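Local coordinates for protein acetyltransferase, GNAT family (Enterococcus faecalis, PDB 1U6M) that probably transfers an acyl group, most likely acetyl from acetyl-coenzyme A as in other GNAT-family enzymes, to an acceptor that remains unidentified, at residues A[59-64]-A[69-74]; A[111-116]-A[135-140]; A[29-32]-A[38-41]; A[151-154]-A[159-162]; A[47-52]-A[88-93]. All blocks are in the same frame, centred on the assembly; numbering follows the deposited sequence.

Interaction 1 (A[59-64]-A[69-74]); sequences ILVYEH and AGIAVG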
# COMPACT_ATOMS: atom_id res chain seq x y z
N ILE A 59 -1.99 4.16 -7.02
CA ILE A 59 -0.75 3.43 -7.17
C ILE A 59 0.29 4.02 -8.20
O ILE A 59 -0.04 4.37 -9.37
CB ILE A 59 -1.01 1.93 -7.50
CG1 ILE A 59 -1.86 1.30 -6.38
CG2 ILE A 59 0.29 1.19 -7.65
CD1 ILE A 59 -2.16 -0.19 -6.54
N LEU A 60 1.54 4.02 -7.75
CA LEU A 60 2.66 4.32 -8.63
C LEU A 60 3.39 3.03 -8.96
O LEU A 60 3.67 2.23 -8.06
CB LEU A 60 3.62 5.32 -7.96
CG LEU A 60 4.48 6.28 -8.75
CD1 LEU A 60 3.69 7.19 -9.70
CD2 LEU A 60 5.17 7.07 -7.73
N VAL A 61 3.72 2.84 -10.24
CA VAL A 61 4.35 1.59 -10.69
C VAL A 61 5.82 1.85 -11.01
O VAL A 61 6.16 2.89 -11.59
CB VAL A 61 3.55 1.02 -11.98
CG1 VAL A 61 4.36 0.05 -12.77
CG2 VAL A 61 2.26 0.35 -11.55
N TYR A 62 6.70 0.93 -10.62
CA TYR A 62 8.05 0.91 -11.20
C TYR A 62 8.20 -0.19 -12.25
O TYR A 62 8.16 -1.36 -11.93
CB TYR A 62 9.10 0.70 -10.13
CG TYR A 62 10.50 0.94 -10.64
CD1 TYR A 62 11.23 -0.06 -11.30
CD2 TYR A 62 11.09 2.19 -10.49
CE1 TYR A 62 12.51 0.15 -11.75
CE2 TYR A 62 12.36 2.42 -10.97
CZ TYR A 62 13.06 1.40 -11.57
OH TYR A 62 14.32 1.67 -12.00
N GLU A 63 8.41 0.19 -13.49
CA GLU A 63 8.49 -0.78 -14.60
C GLU A 63 9.94 -1.14 -14.95
O GLU A 63 10.76 -0.27 -15.24
CB GLU A 63 7.77 -0.21 -15.81
CG GLU A 63 7.05 -1.18 -16.65
CD GLU A 63 6.37 -0.50 -17.80
OE1 GLU A 63 5.21 -0.05 -17.63
OE2 GLU A 63 6.99 -0.44 -18.88
N HIS A 64 10.30 -2.41 -14.80
CA HIS A 64 11.64 -2.84 -15.12
C HIS A 64 11.56 -3.87 -16.25
O HIS A 64 10.80 -4.83 -16.16
CB HIS A 64 12.39 -3.43 -13.92
CG HIS A 64 13.72 -4.03 -14.30
ND1 HIS A 64 13.91 -5.39 -14.51
CD2 HIS A 64 14.90 -3.44 -14.63
CE1 HIS A 64 15.16 -5.61 -14.89
NE2 HIS A 64 15.78 -4.44 -14.97
N ALA A 69 7.52 -4.11 -11.56
CA ALA A 69 8.53 -4.66 -10.67
C ALA A 69 8.27 -4.34 -9.20
O ALA A 69 8.80 -5.01 -8.29
CB ALA A 69 9.91 -4.21 -11.10
N GLY A 70 7.48 -3.29 -8.95
CA GLY A 70 7.22 -2.75 -7.60
C GLY A 70 6.10 -1.70 -7.72
O GLY A 70 5.87 -1.11 -8.80
N ILE A 71 5.39 -1.48 -6.61
CA ILE A 71 4.33 -0.49 -6.54
C ILE A 71 4.48 0.29 -5.23
O ILE A 71 4.96 -0.23 -4.24
CB ILE A 71 2.92 -1.17 -6.62
CG1 ILE A 71 2.63 -2.09 -5.40
CG2 ILE A 71 2.73 -1.85 -8.00
CD1 ILE A 71 1.26 -2.81 -5.49
N ALA A 72 4.09 1.55 -5.26
CA ALA A 72 4.00 2.39 -4.08
C ALA A 72 2.54 2.75 -4.03
O ALA A 72 1.98 3.23 -5.04
CB ALA A 72 4.81 3.65 -4.26
N VAL A 73 1.94 2.55 -2.87
CA VAL A 73 0.48 2.72 -2.64
C VAL A 73 0.22 3.64 -1.42
O VAL A 73 0.84 3.45 -0.36
CB VAL A 73 -0.23 1.38 -2.28
CG1 VAL A 73 -1.80 1.62 -2.27
CG2 VAL A 73 0.18 0.31 -3.26
N GLY A 74 -0.67 4.63 -1.59
CA GLY A 74 -0.97 5.56 -0.53
C GLY A 74 -2.20 6.41 -0.86
O GLY A 74 -2.74 6.34 -1.99
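A beta hairpin of the GNAT sheet is built here, with Ile59 and Leu60 of strand 59-64 set against Val73 and Ala72 of strand 67-76. The segments run antiparallel, at 164° between their directions. Leu60 and Ala72 form a hydrogen-bonded pair: Leu60 N gives a nearly straight bond to Ala72 O (2.9 Å), and Ala72 N returns one to Leu60 O, lying in that carbonyl's plane. Nearer the turn, Ala69 N reaches Tyr62 O at 2.8 Å while Tyr62 N goes to Gly70 O, its donor tilted 33° from the carbonyl plane. Two successive residues thus share Tyr62 as partner, and the helix-like backbone of Ala69 is consistent with a classic beta bulge. Ile59 and Val73 are a non-hydrogen-bonded pair, and Ile59 CG1 lies alongside Val73 CG2 at 3.9 Å. With CG1 of Ile59 beside its own backbone N (chi1 -58°), CG2 is left to make a diagonal contact with the neighbouring pair, 3.7 Å from Ile71 CB. Beta-branched side chains suit such a place because they favour extended backbone and pack broadly. On the other face Leu60 CB is 4.2 Å from Ala72 CB, and the small residues Gly70 and Ala72 sit beside the larger Tyr62 and Leu60. The Tyr62 ring leads away from the hairpin, and its OH bonds to Ser2 N. Strand 3-6 flanks strand 59-64, and strand 112-120 flanks strand 67-76. Direction and register are therefore fixed by polar backbone atoms satisfying one another between largely apolar side chains.

Interaction 2 (A[111-116]-A[135-140]); sequences NEWYLD and DALPEV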
# COMPACT_ATOMS: atom_id res chain seq x y z
N ASN A 111 -4.26 15.20 7.75
CA ASN A 111 -3.41 16.09 6.94
C ASN A 111 -2.09 15.57 6.27
O ASN A 111 -1.38 16.33 5.60
CB ASN A 111 -3.13 17.39 7.74
CG ASN A 111 -4.44 18.06 8.24
OD1 ASN A 111 -4.60 18.32 9.45
ND2 ASN A 111 -5.40 18.30 7.32
N GLU A 112 -1.77 14.29 6.44
CA GLU A 112 -0.72 13.66 5.63
C GLU A 112 -1.30 12.96 4.37
O GLU A 112 -2.48 12.60 4.33
CB GLU A 112 0.10 12.70 6.50
CG GLU A 112 -0.57 11.37 6.72
CD GLU A 112 -0.05 10.64 7.90
OE1 GLU A 112 -0.61 9.58 8.23
OE2 GLU A 112 0.90 11.12 8.53
N TRP A 113 -0.48 12.82 3.33
CA TRP A 113 -0.66 11.76 2.34
C TRP A 113 0.02 10.52 2.94
O TRP A 113 1.22 10.54 3.27
CB TRP A 113 -0.03 12.15 1.04
CG TRP A 113 -0.38 11.23 -0.14
CD1 TRP A 113 -1.38 11.41 -1.05
CD2 TRP A 113 0.31 10.02 -0.53
NE1 TRP A 113 -1.36 10.39 -1.98
CE2 TRP A 113 -0.35 9.52 -1.68
CE3 TRP A 113 1.40 9.30 -0.01
CZ2 TRP A 113 0.08 8.35 -2.34
CZ3 TRP A 113 1.82 8.13 -0.67
CH2 TRP A 113 1.17 7.67 -1.81
N TYR A 114 -0.77 9.49 3.22
CA TYR A 114 -0.25 8.35 3.93
C TYR A 114 0.29 7.23 2.98
O TYR A 114 -0.44 6.78 2.07
CB TYR A 114 -1.31 7.76 4.84
CG TYR A 114 -0.82 6.52 5.57
CD1 TYR A 114 -1.35 5.25 5.29
CD2 TYR A 114 0.17 6.61 6.54
CE1 TYR A 114 -0.91 4.11 5.98
CE2 TYR A 114 0.63 5.44 7.23
CZ TYR A 114 0.08 4.23 6.93
OH TYR A 114 0.54 3.09 7.58
N LEU A 115 1.54 6.82 3.20
CA LEU A 115 2.14 5.72 2.45
C LEU A 115 1.74 4.41 3.10
O LEU A 115 2.22 4.06 4.15
CB LEU A 115 3.67 5.84 2.36
CG LEU A 115 4.48 4.62 1.83
CD1 LEU A 115 4.06 4.30 0.44
CD2 LEU A 115 6.06 4.83 1.93
N ASP A 116 0.86 3.69 2.42
CA ASP A 116 0.36 2.40 2.86
C ASP A 116 1.40 1.28 2.64
O ASP A 116 1.72 0.53 3.53
CB ASP A 116 -0.90 2.09 2.04
CG ASP A 116 -1.62 0.86 2.52
OD1 ASP A 116 -2.79 0.97 2.93
OD2 ASP A 116 -1.04 -0.22 2.53
N ASP A 135 11.51 7.87 -3.43
CA ASP A 135 11.95 9.18 -3.94
C ASP A 135 10.89 9.94 -4.77
O ASP A 135 10.97 11.16 -4.90
CB ASP A 135 13.23 9.05 -4.83
CG ASP A 135 14.48 8.72 -4.03
OD1 ASP A 135 14.49 8.83 -2.78
OD2 ASP A 135 15.49 8.34 -4.67
N ALA A 136 9.97 9.21 -5.38
CA ALA A 136 8.98 9.74 -6.33
C ALA A 136 7.74 10.20 -5.62
O ALA A 136 6.87 10.79 -6.21
CB ALA A 136 8.55 8.64 -7.34
N LEU A 137 7.65 9.90 -4.33
CA LEU A 137 6.41 10.11 -3.60
C LEU A 137 6.09 11.55 -3.17
O LEU A 137 4.92 11.85 -3.03
CB LEU A 137 6.34 9.15 -2.40
CG LEU A 137 5.96 7.68 -2.75
CD1 LEU A 137 5.88 6.84 -1.52
CD2 LEU A 137 4.65 7.57 -3.64
N PRO A 138 7.09 12.43 -2.89
CA PRO A 138 6.77 13.84 -2.55
C PRO A 138 5.91 14.54 -3.58
O PRO A 138 5.00 15.25 -3.23
CB PRO A 138 8.16 14.51 -2.48
CG PRO A 138 9.01 13.39 -1.95
CD PRO A 138 8.55 12.22 -2.81
N GLU A 139 6.20 14.37 -4.84
CA GLU A 139 5.36 14.94 -5.90
C GLU A 139 3.90 14.43 -5.90
O GLU A 139 2.94 15.19 -6.19
CB GLU A 139 6.06 14.68 -7.23
CG GLU A 139 7.63 15.07 -7.21
CD GLU A 139 8.66 13.91 -6.79
OE1 GLU A 139 8.87 13.60 -5.57
OE2 GLU A 139 9.35 13.35 -7.69
N VAL A 140 3.73 13.14 -5.55
CA VAL A 140 2.42 12.57 -5.32
C VAL A 140 1.70 13.24 -4.12
O VAL A 140 0.59 13.67 -4.27
CB VAL A 140 2.46 11.03 -5.16
CG1 VAL A 140 1.05 10.51 -4.94
CG2 VAL A 140 3.05 10.42 -6.42
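Strand 112-120 and the helical segment 135-140 keep their backbones well separated, with Trp113 CA 8.3 Å from Val140 CA and Leu115 CA 8.6 Å from Leu137 CA, leaving a layer to be filled by side chains. Trp113 and Leu115 are alternate residues of the strand; Leu137 and Val140 lie about one turn apart. Leu137 fills its part with its fork. One branch, CD1, meets Leu115 CD1 at 3.7 Å; the other, CD2, touches Trp113 CH2 at 3.9 Å. Both partners cross Leu137 at about a right angle. This is the alpha-beta packing of the GNAT fold, in which the helical stretch after the strand returns across the sheet, so that Leu137 also touches Ala72 and Leu149 on the strands to either side of 112-120. Trp113 swings its indole out opposite its own amide nitrogen (chi1 -169°), and this carries the six-membered ring to the helix. There Val140 CG1 stands 3.3 Å off the indole plane, displaced toward the rim, and is 3.5 Å from Trp113 CZ2. A valine methyl is compact enough to come this close, while the wide indole spans the reach of both helix residues. The backbone of Trp113 is bonded to Ala148 and Gly150 of strand 148-154, and its ring touches Pro76. The side chain of Leu115 touches Leu151 and comes within about 3 Å, nearest atoms, of a bound sulfate ion, probably left from crystallisation.

Interaction 3 (A[29-32]-A[38-41]); sequences PILE and QMID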
# COMPACT_ATOMS: atom_id res chain seq x y z
N PRO A 29 -7.30 -14.99 7.77
CA PRO A 29 -8.03 -16.27 7.74
C PRO A 29 -8.75 -16.55 6.42
O PRO A 29 -8.98 -17.71 6.14
CB PRO A 29 -9.03 -16.14 8.92
CG PRO A 29 -8.36 -15.10 9.83
CD PRO A 29 -7.81 -14.10 8.84
N ILE A 30 -9.10 -15.53 5.64
CA ILE A 30 -9.73 -15.76 4.34
C ILE A 30 -8.87 -16.65 3.38
O ILE A 30 -9.39 -17.22 2.45
CB ILE A 30 -10.13 -14.43 3.62
CG1 ILE A 30 -11.11 -14.70 2.46
CG2 ILE A 30 -8.89 -13.54 3.21
CD1 ILE A 30 -12.52 -15.10 2.96
N LEU A 31 -7.57 -16.71 3.60
CA LEU A 31 -6.71 -17.46 2.72
C LEU A 31 -6.85 -18.97 2.96
O LEU A 31 -6.45 -19.73 2.11
CB LEU A 31 -5.25 -17.02 2.88
CG LEU A 31 -5.00 -15.52 2.61
CD1 LEU A 31 -3.63 -15.15 3.05
CD2 LEU A 31 -5.26 -15.09 1.17
N GLU A 32 -7.43 -19.38 4.10
CA GLU A 32 -7.75 -20.80 4.37
C GLU A 32 -9.02 -21.27 3.66
O GLU A 32 -9.24 -22.47 3.57
CB GLU A 32 -7.94 -21.15 5.87
CG GLU A 32 -7.19 -20.35 6.95
CD GLU A 32 -5.68 -20.22 6.72
OE1 GLU A 32 -5.04 -19.45 7.49
OE2 GLU A 32 -5.15 -20.88 5.79
N GLN A 38 -8.17 -17.58 -6.74
CA GLN A 38 -9.46 -16.86 -6.56
C GLN A 38 -9.22 -15.57 -5.81
O GLN A 38 -9.85 -14.59 -6.12
CB GLN A 38 -10.56 -17.67 -5.82
CG GLN A 38 -10.86 -19.07 -6.37
CD GLN A 38 -11.75 -19.95 -5.44
OE1 GLN A 38 -11.54 -20.11 -4.19
NE2 GLN A 38 -12.74 -20.57 -6.08
N MET A 39 -8.34 -15.60 -4.81
CA MET A 39 -7.97 -14.38 -4.11
C MET A 39 -7.37 -13.33 -5.07
O MET A 39 -7.72 -12.16 -5.00
CB MET A 39 -7.11 -14.60 -2.85
CG MET A 39 -7.04 -13.32 -1.92
SD MET A 39 -8.58 -12.79 -1.01
CE MET A 39 -8.68 -14.28 -0.13
N ILE A 40 -6.51 -13.76 -6.00
CA ILE A 40 -5.90 -12.87 -6.98
C ILE A 40 -6.99 -12.26 -7.85
O ILE A 40 -7.01 -11.02 -8.01
CB ILE A 40 -4.76 -13.59 -7.74
CG1 ILE A 40 -3.59 -13.81 -6.77
CG2 ILE A 40 -4.33 -12.81 -8.99
CD1 ILE A 40 -2.39 -14.57 -7.34
N ASP A 41 -7.94 -13.06 -8.34
CA ASP A 41 -9.06 -12.53 -9.13
C ASP A 41 -9.94 -11.50 -8.40
O ASP A 41 -10.39 -10.51 -8.98
CB ASP A 41 -9.94 -13.70 -9.67
CG ASP A 41 -9.25 -14.47 -10.87
OD1 ASP A 41 -8.14 -15.02 -10.72
OD2 ASP A 41 -9.80 -14.52 -11.99
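Met39 points its thioether end at Ile30 and Leu31, which receive the terminal methyl between them from different directions. Ile30 meets the methionine obliquely: CE of Met39 lies 3.4 Å from Ile30 CG2 and 3.6 Å from Ile30 CG1, so both branches at the beta carbon of the isoleucine embrace it. Leu31 lies roughly at right angles to Met39, and its CD2 branch approaches the same CE at 3.7 Å and Met39 CG at 4.0 Å. The bond from Leu31 CA to its CB does not aim at the helix; the contact is made by the far end of the chain. Met39 gets its shape from its torsions. CG is anti to the backbone N (chi1 -165°), and bends at chi2 (69°) and chi3 (61°) curl the chain so that SD and CE turn into the angle between the two neighbours. Methionine suits this place, since an unbranched, flexible chain can bring its methyl against two stiffer branched side chains. The contact is purely apolar and small, 123 Å² in all. Residues 29-32 have helix-like backbone angles without forming a regular helix; a bond of 3.1 Å from Glu32 N to Pro29 O closes the turn that holds Ile30 and Leu31. The loop linking helix 12-25 to helix 36-47 thus folds back on the first turn of the helix it leads into. Leu31 also touches Lys24 of helix 12-25, Ile30 touches Val100, and Phe91 of helix 85-93 packs on Ile30.

Interaction 4 (A[151-154]-A[159-162]); sequences LNVD and GARK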
# COMPACT_ATOMS: atom_id res chain seq x y z
N LEU A 151 4.09 7.81 7.27
CA LEU A 151 4.26 6.34 7.18
C LEU A 151 4.40 5.74 8.57
O LEU A 151 4.67 6.48 9.55
CB LEU A 151 5.47 5.94 6.27
CG LEU A 151 6.93 6.36 6.56
CD1 LEU A 151 7.50 5.57 7.74
CD2 LEU A 151 7.80 6.19 5.37
N ASN A 152 4.21 4.43 8.68
CA ASN A 152 4.48 3.76 9.94
C ASN A 152 5.60 2.77 9.68
O ASN A 152 5.57 2.09 8.63
CB ASN A 152 3.28 2.96 10.46
CG ASN A 152 2.11 3.84 10.84
OD1 ASN A 152 2.24 4.72 11.64
ND2 ASN A 152 0.98 3.61 10.23
N VAL A 153 6.58 2.70 10.59
CA VAL A 153 7.65 1.68 10.56
C VAL A 153 7.62 0.93 11.88
O VAL A 153 7.71 1.53 12.95
CB VAL A 153 9.14 2.23 10.58
CG1 VAL A 153 9.99 1.44 9.67
CG2 VAL A 153 9.25 3.63 10.30
N ASP A 154 7.58 -0.39 11.77
CA ASP A 154 7.70 -1.26 12.93
C ASP A 154 8.97 -0.97 13.71
O ASP A 154 10.07 -0.84 13.10
CB ASP A 154 7.66 -2.71 12.45
CG ASP A 154 7.14 -3.66 13.52
OD1 ASP A 154 7.69 -3.66 14.68
OD2 ASP A 154 6.18 -4.39 13.19
N GLY A 159 16.36 -0.75 10.48
CA GLY A 159 16.94 -0.53 9.18
C GLY A 159 16.06 0.31 8.26
O GLY A 159 16.56 1.21 7.60
N ALA A 160 14.73 0.04 8.25
CA ALA A 160 13.81 0.74 7.38
C ALA A 160 13.71 2.13 7.91
O ALA A 160 13.72 3.08 7.15
CB ALA A 160 12.43 0.09 7.34
N ARG A 161 13.66 2.23 9.22
CA ARG A 161 13.54 3.51 9.84
C ARG A 161 14.72 4.44 9.53
O ARG A 161 14.51 5.66 9.27
CB ARG A 161 13.27 3.38 11.34
CG ARG A 161 13.48 4.65 12.05
CD ARG A 161 12.99 4.66 13.49
NE ARG A 161 13.32 6.00 13.99
CZ ARG A 161 13.54 6.33 15.25
NH1 ARG A 161 13.41 5.44 16.25
NH2 ARG A 161 13.87 7.59 15.53
N LYS A 162 15.95 3.88 9.53
CA LYS A 162 17.15 4.61 9.05
C LYS A 162 17.06 5.05 7.58
O LYS A 162 17.46 6.18 7.21
CB LYS A 162 18.41 3.73 9.19
CG LYS A 162 19.71 4.50 9.52
CD LYS A 162 19.99 5.66 8.59
CE LYS A 162 21.34 6.37 8.89
NZ LYS A 162 21.52 6.79 10.32
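Val153, with 58 Å² buried, carries this contact, and it meets Arg161 (30 Å²) and Ala160 (19 Å²) on the helix that follows its strand. Its CG1 makes the closer contacts: it reaches Ala160 CB at 3.6 Å and comes within 3.8 Å of Arg161 N, so it rests against the helix backbone as well as a side chain. Both methyls of Val153, CG1 and CG2, stand 4.2 Å from Arg161 CB. The small methyl of Ala160 lets the strand and helix come close: Val153 CA and Arg161 CA are only 6.2 Å apart. Valine is apt on the strand side, being beta-branched and short enough to fill so narrow a gap. Of the Arg161 side chain, CB alone packs on the valine. The rest, trans at chi1 (166°) and extended as far as NE, crosses Val153 at about a right angle and leads the guanidinium away, where NH2 forms a salt bridge with Asp171. Val153 is packed further by Tyr164 from the same helix and by Met185 of strand 180-188. Hydrogen bonds tie each segment to the connecting loop, Asp154 OD1 with Asp156 N and Ala160 N with Asn157 OD1. A strand running through a short loop into a helix that folds back on it matches the beta-alpha unit formed by the fifth strand and the helix after it in the GNAT fold.

Interaction 5 (A[47-52]-A[88-93]); sequences TAYPTY and REVFKK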
# COMPACT_ATOMS: atom_id res chain seq x y z
N THR A 47 -9.24 -3.60 -7.48
CA THR A 47 -8.28 -2.71 -8.16
C THR A 47 -8.89 -1.69 -9.16
O THR A 47 -8.36 -0.57 -9.33
CB THR A 47 -7.26 -3.66 -8.81
OG1 THR A 47 -6.12 -3.76 -7.97
CG2 THR A 47 -6.95 -3.35 -10.16
N ALA A 48 -10.01 -2.08 -9.78
CA ALA A 48 -10.69 -1.26 -10.76
C ALA A 48 -11.50 -0.16 -10.11
O ALA A 48 -11.81 0.80 -10.77
CB ALA A 48 -11.56 -2.12 -11.71
N TYR A 49 -11.79 -0.24 -8.81
CA TYR A 49 -12.50 0.84 -8.07
C TYR A 49 -11.57 1.99 -7.70
O TYR A 49 -10.57 1.78 -7.03
CB TYR A 49 -13.09 0.29 -6.78
CG TYR A 49 -14.22 -0.72 -6.97
CD1 TYR A 49 -13.96 -1.99 -7.48
CD2 TYR A 49 -15.55 -0.40 -6.61
CE1 TYR A 49 -14.99 -2.91 -7.66
CE2 TYR A 49 -16.62 -1.34 -6.77
CZ TYR A 49 -16.32 -2.57 -7.29
OH TYR A 49 -17.30 -3.48 -7.47
N PRO A 50 -11.93 3.23 -8.10
CA PRO A 50 -11.16 4.47 -7.86
C PRO A 50 -10.70 4.69 -6.42
O PRO A 50 -9.54 5.17 -6.18
CB PRO A 50 -12.19 5.55 -8.24
CG PRO A 50 -12.94 4.90 -9.43
CD PRO A 50 -13.18 3.50 -8.87
N THR A 51 -11.61 4.33 -5.49
CA THR A 51 -11.45 4.51 -4.04
C THR A 51 -10.84 3.31 -3.29
O THR A 51 -10.52 3.41 -2.10
CB THR A 51 -12.80 4.86 -3.33
OG1 THR A 51 -13.65 3.73 -3.32
CG2 THR A 51 -13.57 6.01 -4.03
N TYR A 52 -10.66 2.18 -3.96
CA TYR A 52 -10.08 1.02 -3.26
C TYR A 52 -8.64 1.31 -2.75
O TYR A 52 -7.87 2.02 -3.42
CB TYR A 52 -10.13 -0.23 -4.16
CG TYR A 52 -9.59 -1.46 -3.48
CD1 TYR A 52 -10.08 -1.84 -2.22
CD2 TYR A 52 -8.61 -2.27 -4.11
CE1 TYR A 52 -9.57 -2.95 -1.55
CE2 TYR A 52 -8.09 -3.41 -3.43
CZ TYR A 52 -8.60 -3.73 -2.15
OH TYR A 52 -8.13 -4.83 -1.45
N ARG A 88 -15.06 -5.51 -0.12
CA ARG A 88 -16.31 -6.06 0.46
C ARG A 88 -17.46 -6.18 -0.57
O ARG A 88 -18.16 -7.17 -0.59
CB ARG A 88 -16.74 -5.23 1.66
CG ARG A 88 -15.60 -5.12 2.72
CD ARG A 88 -16.10 -4.73 4.08
NE ARG A 88 -15.00 -4.52 5.01
CZ ARG A 88 -14.37 -5.50 5.64
NH1 ARG A 88 -14.76 -6.76 5.45
NH2 ARG A 88 -13.37 -5.23 6.45
N GLU A 89 -17.59 -5.20 -1.45
CA GLU A 89 -18.52 -5.21 -2.55
C GLU A 89 -18.26 -6.32 -3.54
O GLU A 89 -19.19 -6.98 -3.98
CB GLU A 89 -18.45 -3.88 -3.32
CG GLU A 89 -19.18 -2.69 -2.68
CD GLU A 89 -19.14 -1.45 -3.62
OE1 GLU A 89 -19.67 -1.56 -4.82
OE2 GLU A 89 -18.54 -0.39 -3.17
N VAL A 90 -16.99 -6.50 -3.92
CA VAL A 90 -16.53 -7.58 -4.78
C VAL A 90 -16.81 -8.94 -4.13
O VAL A 90 -17.33 -9.83 -4.80
CB VAL A 90 -15.00 -7.41 -5.15
CG1 VAL A 90 -14.39 -8.67 -5.67
CG2 VAL A 90 -14.77 -6.19 -6.04
N PHE A 91 -16.45 -9.13 -2.86
CA PHE A 91 -16.90 -10.33 -2.08
C PHE A 91 -18.41 -10.61 -2.14
O PHE A 91 -18.82 -11.71 -2.46
CB PHE A 91 -16.48 -10.25 -0.61
CG PHE A 91 -15.09 -10.75 -0.35
CD1 PHE A 91 -14.01 -10.26 -1.10
CD2 PHE A 91 -14.86 -11.72 0.60
CE1 PHE A 91 -12.72 -10.73 -0.89
CE2 PHE A 91 -13.57 -12.21 0.82
CZ PHE A 91 -12.49 -11.68 0.06
N LYS A 92 -19.24 -9.62 -1.85
CA LYS A 92 -20.70 -9.81 -1.95
C LYS A 92 -21.21 -10.25 -3.35
O LYS A 92 -21.96 -11.20 -3.47
CB LYS A 92 -21.41 -8.55 -1.47
CG LYS A 92 -22.91 -8.53 -1.73
CD LYS A 92 -23.60 -7.88 -0.55
CE LYS A 92 -24.96 -7.30 -0.94
NZ LYS A 92 -25.37 -6.42 0.19
N LYS A 93 -20.76 -9.57 -4.40
CA LYS A 93 -20.93 -10.00 -5.78
C LYS A 93 -20.61 -11.47 -6.07
O LYS A 93 -21.27 -12.07 -6.91
CB LYS A 93 -20.08 -9.12 -6.70
CG LYS A 93 -20.68 -7.80 -6.97
CD LYS A 93 -20.02 -7.21 -8.18
CE LYS A 93 -20.48 -5.78 -8.30
NZ LYS A 93 -19.75 -5.11 -9.41
O HOH W 1 -16.94 -5.41 -9.70
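Tyr49, first residue of a type I beta turn ending at Tyr52, reaches across to Glu89, Val90 and Lys93 on helix 85-93, its CA 9.9 Å from Val90 CA. The helix belongs to the long excursion between strands 67-76 and 112-120, sheet neighbours that a shorter link usually joins in the GNAT fold, so it is probably an elaboration of the core. With so wide a gap between backbones, a long, flat and amphipathic side chain is well chosen. Tyr49 has CG anti to its carbonyl carbon (chi1 -67°), which sends the ring toward the helix. There CE1 packs on Val90 CG2 at 3.7 Å, while on the other side of the ring CE2 lies 3.6 Å from Glu89 OE1. This oxygen is at the ring edge, near its plane, where the slightly positive C-H hydrogens would suit a carboxylate; the carboxylate itself is turned 85° from the ring. The nonpolar Val90 is buried and touches Leu42 and Glu45 of helix 36-47, whereas Glu89 and Lys93 belong to the solvent side. Pro86 also touches the tyrosine. Lys93, extended beyond CG, comes from the opposite direction to place its amine near the phenol, with NZ 3.5 Å from Tyr49 OH, not a direct hydrogen bond. A water bridges them, accepting a bond of 2.8 Å from Lys93 NZ and lying 3.0 Å from Tyr49 OH.

In the fold
Interactions 1 and 2 are the buried contacts, with the central sheet: their strands 67-76 and 112-120 are neighbours, and Val73 O lies 2.8 Å from Asp116 N in a probable backbone hydrogen bond. Interaction 1 unites strands through polar backbone atoms, whereas interaction 2 lays a helix on the sheet by side chains alone. Interaction 4 repeats strand-on-helix packing nearer the surface, on the strand next to 112-120. Interactions 3 and 5 lie beyond the sheet in the helical part and touch through Phe91. Both are partly buried, but interaction 3 is wholly apolar while interaction 5 adds charge and water. Interactions 4 and 5 are about 30 Å apart between centres, on opposite sides of the chain's centre.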